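Local structure of AlgW protein (Pseudomonas aeruginosa, 7CO3) at residues B[229-234]-B[240-245]; B[66-71]-B[184-189]; B[268-271]-B[276-279]. The protein probably acts as an HtrA-type serine endopeptidase of the S1C family, pairing a trypsin-like protease domain with a PDZ domain. The protein carries 1 engineered substitution. All blocks are in the same frame, centred on the assembly; numbering follows the deposited sequence.

The contacts follow one another along the chain in the order contact 2, contact 1, contact 3, and illustrate how an HtrA subunit is assembled. Contact 2 sets strand 66-72 of the first barrel against the end of strand 180-185 in the second, joining the two halves of the trypsin-like domain. Contact 1 lies within the second sheet, where strand 230-233 pairs with both 180-185 and 238-245. Their centres are about 13 Å apart, and Ala-230 O probably accepts a hydrogen bond from Ile-184 N. Contact 3 stands apart, its centre about 21 Å from that of contact 1 and 25 Å from that of contact 2, where helix 261-274 gives way to the PDZ linker.

Contact 1: B[229-234]-B[240-245]; sequences GALVDA and GINTAI
Leu-231 and Gly-240 form a hydrogen-bonded pair of this antiparallel hairpin, in which Leu-231 N reaches Gly-240 O at 2.9 Å and nearly straight (168°), while Gly-240 N returns a more bent bond to Leu-231 O. One residue pair further, Ala-230 and Ile-241 form a non-hydrogen-bonded pair, and beyond it Asn-242 N donates to Gly-229 O at 3.1 Å. That carbonyl is approached again by Ile-241 CA, 3.5 Å from Gly-229 O in a CA-H...O contact. The side chain of Asn-242 reaches over to strand 230-233, crossing that of Leu-231 at about a right angle: with CG beside its own backbone N (chi1 -63°), ND2 comes 3.0 Å from Ala-230 O, and OD1 packs 3.4 Å from Leu-231 CB. OD1 is buried there with no polar partner in the model. Toward the turn, past the Leu-231/Gly-240 pair, the contact loosens. The N-to-C directions of the two strand segments are 135° apart, well short of straight antiparallel, and Asp-233 and Ala-234, both partly exposed, no longer touch 240-245; Asp-233 OD1 takes the backbone NH groups of Ala-235 and Asn-237. Strand 230-233 lies between 180-185 and 238-245, with Leu-231 resting on Cys-181 and on Ala-258 of strand 256-260, within the second barrel of the chymotrypsin-like fold.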
# COMPACT_ATOMS: atom_id res chain seq x y z
N GLY B 229 4.30 -12.60 -13.01
CA GLY B 229 4.33 -11.38 -13.80
C GLY B 229 5.62 -10.63 -13.62
O GLY B 229 6.53 -11.09 -12.96
N ALA B 230 5.70 -9.45 -14.26
CA ALA B 230 6.95 -8.71 -14.40
C ALA B 230 7.15 -7.67 -13.29
O ALA B 230 6.24 -6.90 -12.98
CB ALA B 230 7.01 -7.99 -15.76
N LEU B 231 8.36 -7.62 -12.73
CA LEU B 231 8.84 -6.41 -12.07
C LEU B 231 9.76 -5.70 -13.05
O LEU B 231 10.73 -6.29 -13.53
CB LEU B 231 9.58 -6.72 -10.77
CG LEU B 231 9.98 -5.52 -9.92
CD1 LEU B 231 8.70 -4.79 -9.41
CD2 LEU B 231 10.88 -6.02 -8.76
N VAL B 232 9.50 -4.43 -13.28
CA VAL B 232 10.17 -3.67 -14.32
C VAL B 232 10.79 -2.41 -13.72
O VAL B 232 10.29 -1.89 -12.73
CB VAL B 232 9.09 -3.41 -15.40
CG1 VAL B 232 8.84 -1.97 -15.70
CG2 VAL B 232 9.26 -4.32 -16.59
N ASP B 233 11.90 -1.93 -14.30
CA ASP B 233 12.55 -0.72 -13.81
C ASP B 233 11.81 0.49 -14.37
O ASP B 233 10.86 0.36 -15.13
CB ASP B 233 14.05 -0.68 -14.14
CG ASP B 233 14.35 -0.58 -15.67
OD1 ASP B 233 13.46 -0.21 -16.46
OD2 ASP B 233 15.49 -0.90 -16.08
N ALA B 234 12.29 1.69 -14.05
CA ALA B 234 11.55 2.90 -14.43
C ALA B 234 11.50 3.13 -15.93
O ALA B 234 10.70 3.95 -16.40
CB ALA B 234 12.14 4.13 -13.74
N GLY B 240 12.78 -8.56 -12.69
CA GLY B 240 12.46 -9.69 -11.84
C GLY B 240 11.12 -10.29 -12.18
O GLY B 240 10.36 -9.77 -13.00
N ILE B 241 10.85 -11.42 -11.55
CA ILE B 241 9.59 -12.16 -11.68
C ILE B 241 8.93 -12.12 -10.31
O ILE B 241 9.47 -12.69 -9.35
CB ILE B 241 9.79 -13.62 -12.13
CG1 ILE B 241 10.66 -13.72 -13.37
CG2 ILE B 241 8.41 -14.28 -12.37
CD1 ILE B 241 9.96 -13.20 -14.61
N ASN B 242 7.81 -11.41 -10.21
CA ASN B 242 7.07 -11.30 -8.96
C ASN B 242 6.57 -12.67 -8.51
O ASN B 242 5.98 -13.41 -9.28
CB ASN B 242 5.90 -10.35 -9.12
CG ASN B 242 6.38 -8.94 -9.42
OD1 ASN B 242 7.36 -8.49 -8.84
ND2 ASN B 242 5.73 -8.28 -10.35
N THR B 243 6.74 -12.96 -7.23
CA THR B 243 6.63 -14.32 -6.73
C THR B 243 5.79 -14.46 -5.48
O THR B 243 4.91 -15.31 -5.43
CB THR B 243 8.05 -14.84 -6.43
OG1 THR B 243 8.71 -15.08 -7.68
CG2 THR B 243 7.99 -16.15 -5.65
N ALA B 244 6.10 -13.65 -4.46
CA ALA B 244 5.56 -13.84 -3.12
C ALA B 244 5.37 -12.49 -2.42
O ALA B 244 5.89 -11.44 -2.85
CB ALA B 244 6.50 -14.74 -2.30
N ILE B 245 4.63 -12.54 -1.32
CA ILE B 245 4.45 -11.41 -0.42
C ILE B 245 4.52 -11.88 1.02
O ILE B 245 4.37 -13.06 1.32
CB ILE B 245 3.10 -10.70 -0.66
CG1 ILE B 245 1.93 -11.52 -0.08
CG2 ILE B 245 2.91 -10.40 -2.15
CD1 ILE B 245 0.56 -10.70 0.02

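Contact 2: B[66-71]-B[184-189]; sequences VANLYT and IGNPFG
Val-66 faces Ile-184 across the seam between the two barrels of the chymotrypsin-like fold, where the touching parts, 66-70 and 184-186, run in nearly the same direction (17° apart) without their strands sharing a sheet. The apolar part is small: Val-66 CG1 and Ile-184 CG2 meet at 3.8 Å, their side chains crossing at a slant. The polar part is a stack of two amides, Asn-68 over Asn-186, with planes 17° apart; Asn-68 OD1 sits 3.4 Å from Asn-186 CB. Tyr-70 OH lies 3.7 Å from Asn-186 ND2, with the ring plane about perpendicular to the Asn-186 amide, and the same hydroxyl takes a weak hydrogen bond from Asn-68 ND2, 3.4 Å from Tyr-70 OH. With CG anti to its backbone N (chi1 -166°), the Asn-186 amide is carried toward strand 66-72, and its OD1 accepts the NH of Gly-191. In the turn that follows, Phe-188 meets the ring of Phe-246 of a neighbouring subunit, which brings this seam close to the trimer interface. A water accepts from Asn-186 ND2 at 2.6 Å and donates to Leu-69 O at 3.0 Å.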
# COMPACT_ATOMS: atom_id res chain seq x y z
N VAL B 66 3.54 -8.87 -21.04
CA VAL B 66 3.07 -9.54 -19.83
C VAL B 66 1.69 -10.09 -20.12
O VAL B 66 0.83 -9.36 -20.60
CB VAL B 66 3.08 -8.58 -18.62
CG1 VAL B 66 2.68 -9.33 -17.30
CG2 VAL B 66 4.44 -7.91 -18.53
N ALA B 67 1.48 -11.37 -19.82
CA ALA B 67 0.24 -12.06 -20.15
C ALA B 67 -0.45 -12.51 -18.86
O ALA B 67 0.19 -12.63 -17.81
CB ALA B 67 0.49 -13.29 -21.04
N ASN B 68 -1.76 -12.78 -18.98
CA ASN B 68 -2.51 -13.48 -17.95
C ASN B 68 -2.47 -15.00 -18.16
O ASN B 68 -2.55 -15.50 -19.29
CB ASN B 68 -3.96 -13.00 -17.93
CG ASN B 68 -4.08 -11.50 -17.63
OD1 ASN B 68 -3.17 -10.91 -17.07
ND2 ASN B 68 -5.18 -10.90 -18.02
N LEU B 69 -2.39 -15.73 -17.06
CA LEU B 69 -2.42 -17.19 -17.05
C LEU B 69 -3.69 -17.64 -16.34
O LEU B 69 -4.00 -17.15 -15.24
CB LEU B 69 -1.20 -17.79 -16.34
CG LEU B 69 0.21 -17.78 -16.97
CD1 LEU B 69 1.12 -18.70 -16.20
CD2 LEU B 69 0.24 -18.15 -18.49
N TYR B 70 -4.41 -18.58 -16.96
CA TYR B 70 -5.59 -19.26 -16.40
C TYR B 70 -5.34 -20.75 -16.50
O TYR B 70 -5.22 -21.28 -17.61
CB TYR B 70 -6.87 -18.89 -17.16
CG TYR B 70 -7.08 -17.42 -17.29
CD1 TYR B 70 -7.45 -16.65 -16.19
CD2 TYR B 70 -6.86 -16.78 -18.50
CE1 TYR B 70 -7.63 -15.29 -16.30
CE2 TYR B 70 -7.03 -15.42 -18.62
CZ TYR B 70 -7.41 -14.68 -17.53
OH TYR B 70 -7.57 -13.33 -17.66
N THR B 71 -5.25 -21.42 -15.35
CA THR B 71 -4.87 -22.82 -15.26
C THR B 71 -6.01 -23.62 -14.63
O THR B 71 -6.68 -23.14 -13.70
CB THR B 71 -3.55 -23.00 -14.47
OG1 THR B 71 -3.72 -22.62 -13.09
CG2 THR B 71 -2.44 -22.17 -15.07
N ILE B 184 3.67 -5.70 -12.82
CA ILE B 184 2.67 -5.90 -13.88
C ILE B 184 2.11 -7.29 -13.74
O ILE B 184 2.86 -8.27 -13.79
CB ILE B 184 3.24 -5.68 -15.30
CG1 ILE B 184 3.96 -4.34 -15.39
CG2 ILE B 184 2.09 -5.66 -16.32
CD1 ILE B 184 4.54 -4.03 -16.74
N GLY B 185 0.81 -7.39 -13.53
CA GLY B 185 0.21 -8.68 -13.29
C GLY B 185 -1.30 -8.59 -13.30
O GLY B 185 -1.87 -7.59 -13.74
N ASN B 186 -1.94 -9.65 -12.81
CA ASN B 186 -3.40 -9.77 -12.82
C ASN B 186 -3.92 -9.97 -11.40
O ASN B 186 -4.49 -11.03 -11.08
CB ASN B 186 -3.85 -10.93 -13.73
CG ASN B 186 -5.38 -10.88 -14.05
OD1 ASN B 186 -6.08 -9.90 -13.76
ND2 ASN B 186 -5.89 -11.99 -14.61
N PRO B 187 -3.77 -8.99 -10.51
CA PRO B 187 -4.17 -9.20 -9.10
C PRO B 187 -5.66 -9.46 -8.99
O PRO B 187 -6.49 -8.77 -9.58
CB PRO B 187 -3.79 -7.89 -8.42
CG PRO B 187 -3.76 -6.90 -9.49
CD PRO B 187 -3.24 -7.63 -10.69
N PHE B 188 -6.00 -10.49 -8.24
CA PHE B 188 -7.38 -10.94 -8.00
C PHE B 188 -8.17 -11.17 -9.29
O PHE B 188 -9.38 -11.27 -9.24
CB PHE B 188 -8.13 -9.94 -7.11
CG PHE B 188 -7.42 -9.63 -5.82
CD1 PHE B 188 -7.18 -10.63 -4.90
CD2 PHE B 188 -7.01 -8.35 -5.53
CE1 PHE B 188 -6.51 -10.36 -3.69
CE2 PHE B 188 -6.35 -8.05 -4.30
CZ PHE B 188 -6.09 -9.06 -3.40
N GLY B 189 -7.50 -11.27 -10.45
CA GLY B 189 -8.21 -11.42 -11.71
C GLY B 189 -8.94 -10.19 -12.19
O GLY B 189 -9.87 -10.30 -13.00
O HOH W 1 -4.58 -14.26 -14.99

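Contact 3: B[268-271]-B[276-279]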
# COMPACT_ATOMS: atom_id res chain seq x y z
N MET B 268 15.79 -20.32 -16.95
CA MET B 268 15.05 -20.39 -18.21
C MET B 268 15.88 -21.04 -19.31
O MET B 268 15.39 -21.89 -20.06
CB MET B 268 14.64 -19.01 -18.68
CG MET B 268 13.78 -19.03 -19.91
SD MET B 268 13.56 -17.41 -20.61
CE MET B 268 15.22 -16.76 -20.49
N GLN B 269 17.13 -20.61 -19.45
CA GLN B 269 18.00 -21.14 -20.50
C GLN B 269 18.20 -22.64 -20.35
O GLN B 269 18.08 -23.39 -21.33
CB GLN B 269 19.33 -20.36 -20.51
CG GLN B 269 19.14 -18.97 -21.14
CD GLN B 269 20.12 -17.87 -20.70
OE1 GLN B 269 19.90 -16.69 -20.99
NE2 GLN B 269 21.19 -18.25 -20.00
N SER B 270 18.45 -23.11 -19.12
CA SER B 270 18.68 -24.54 -18.92
C SER B 270 17.42 -25.37 -19.11
O SER B 270 17.50 -26.52 -19.56
CB SER B 270 19.27 -24.81 -17.56
OG SER B 270 19.97 -26.03 -17.63
N ILE B 271 16.26 -24.83 -18.72
CA ILE B 271 15.02 -25.57 -18.93
C ILE B 271 14.76 -25.72 -20.42
O ILE B 271 14.37 -26.79 -20.89
CB ILE B 271 13.85 -24.88 -18.21
CG1 ILE B 271 13.91 -25.18 -16.71
CG2 ILE B 271 12.49 -25.33 -18.78
CD1 ILE B 271 12.98 -24.28 -15.84
N GLN B 276 15.02 -29.22 -17.57
CA GLN B 276 15.10 -28.92 -16.15
C GLN B 276 16.43 -28.24 -15.96
O GLN B 276 17.13 -27.92 -16.93
CB GLN B 276 14.96 -30.18 -15.29
CG GLN B 276 16.22 -31.04 -15.27
CD GLN B 276 16.01 -32.44 -14.71
OE1 GLN B 276 16.62 -32.83 -13.71
NE2 GLN B 276 15.14 -33.21 -15.36
N VAL B 277 16.80 -28.00 -14.71
CA VAL B 277 18.11 -27.48 -14.39
C VAL B 277 18.88 -28.59 -13.72
O VAL B 277 18.38 -29.24 -12.79
CB VAL B 277 18.05 -26.21 -13.52
CG1 VAL B 277 19.43 -25.59 -13.39
CG2 VAL B 277 17.06 -25.24 -14.14
N ILE B 278 20.07 -28.84 -14.24
CA ILE B 278 20.99 -29.87 -13.77
C ILE B 278 21.83 -29.25 -12.67
O ILE B 278 22.58 -28.31 -12.91
CB ILE B 278 21.87 -30.38 -14.94
CG1 ILE B 278 21.00 -30.69 -16.17
CG2 ILE B 278 22.87 -31.47 -14.51
CD1 ILE B 278 19.96 -31.77 -15.93
N ARG B 279 21.65 -29.72 -11.45
CA ARG B 279 22.46 -29.18 -10.37
C ARG B 279 23.50 -30.20 -9.96
O ARG B 279 23.32 -31.41 -10.13
CB ARG B 279 21.61 -28.78 -9.17
CG ARG B 279 20.70 -27.59 -9.51
CD ARG B 279 19.75 -27.20 -8.40
NE ARG B 279 18.67 -26.41 -8.99
CZ ARG B 279 18.72 -25.10 -9.12
NH1 ARG B 279 17.73 -24.44 -9.69
NH2 ARG B 279 19.79 -24.45 -8.67
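Val-277 lies against the last turns of helix 261-274, one methyl branch serving two helix residues: Val-277 CG2 is 4.1 Å from Ile-271 CG1 and equally far from Ser-270 CB. This methyl stands anti to the carbonyl carbon of Val-277 (chi1 -171°, measured to CG1), which brings it to the helix. Ile-271 CG1 also rests on the backbone of Gln-276, 4.0 Å from Gln-276 CA. The CB of Ser-270 is directed at the returning chain, and Ser-270 OG lies 3.5 Å from Gln-276 O, a long, weak bond at most, and unsettled because the proton may go to another acceptor; Ser-270 OG is also hydrogen-bonded with His-274 ND1, one turn on. A second shell surrounds these atoms. The other methyl, Val-277 CG1, lies 4.2 Å from the plane of the Arg-279 guanidinium, offset toward its rim, and Arg-279 NH1 is paired in a salt bridge with Asp-149 OD2. Asp-149 also touches Ile-271, whose side chain is buried against Val-146 and Val-156 of the first barrel. Arg-279 and Ile-271 thus probably tie both segments to that barrel. Strand 280-281, next in the chain, belongs to the sheet of the PDZ domain, so this is the protease-to-PDZ linker of the HtrA architecture, folded back along the final helix of the protease domain.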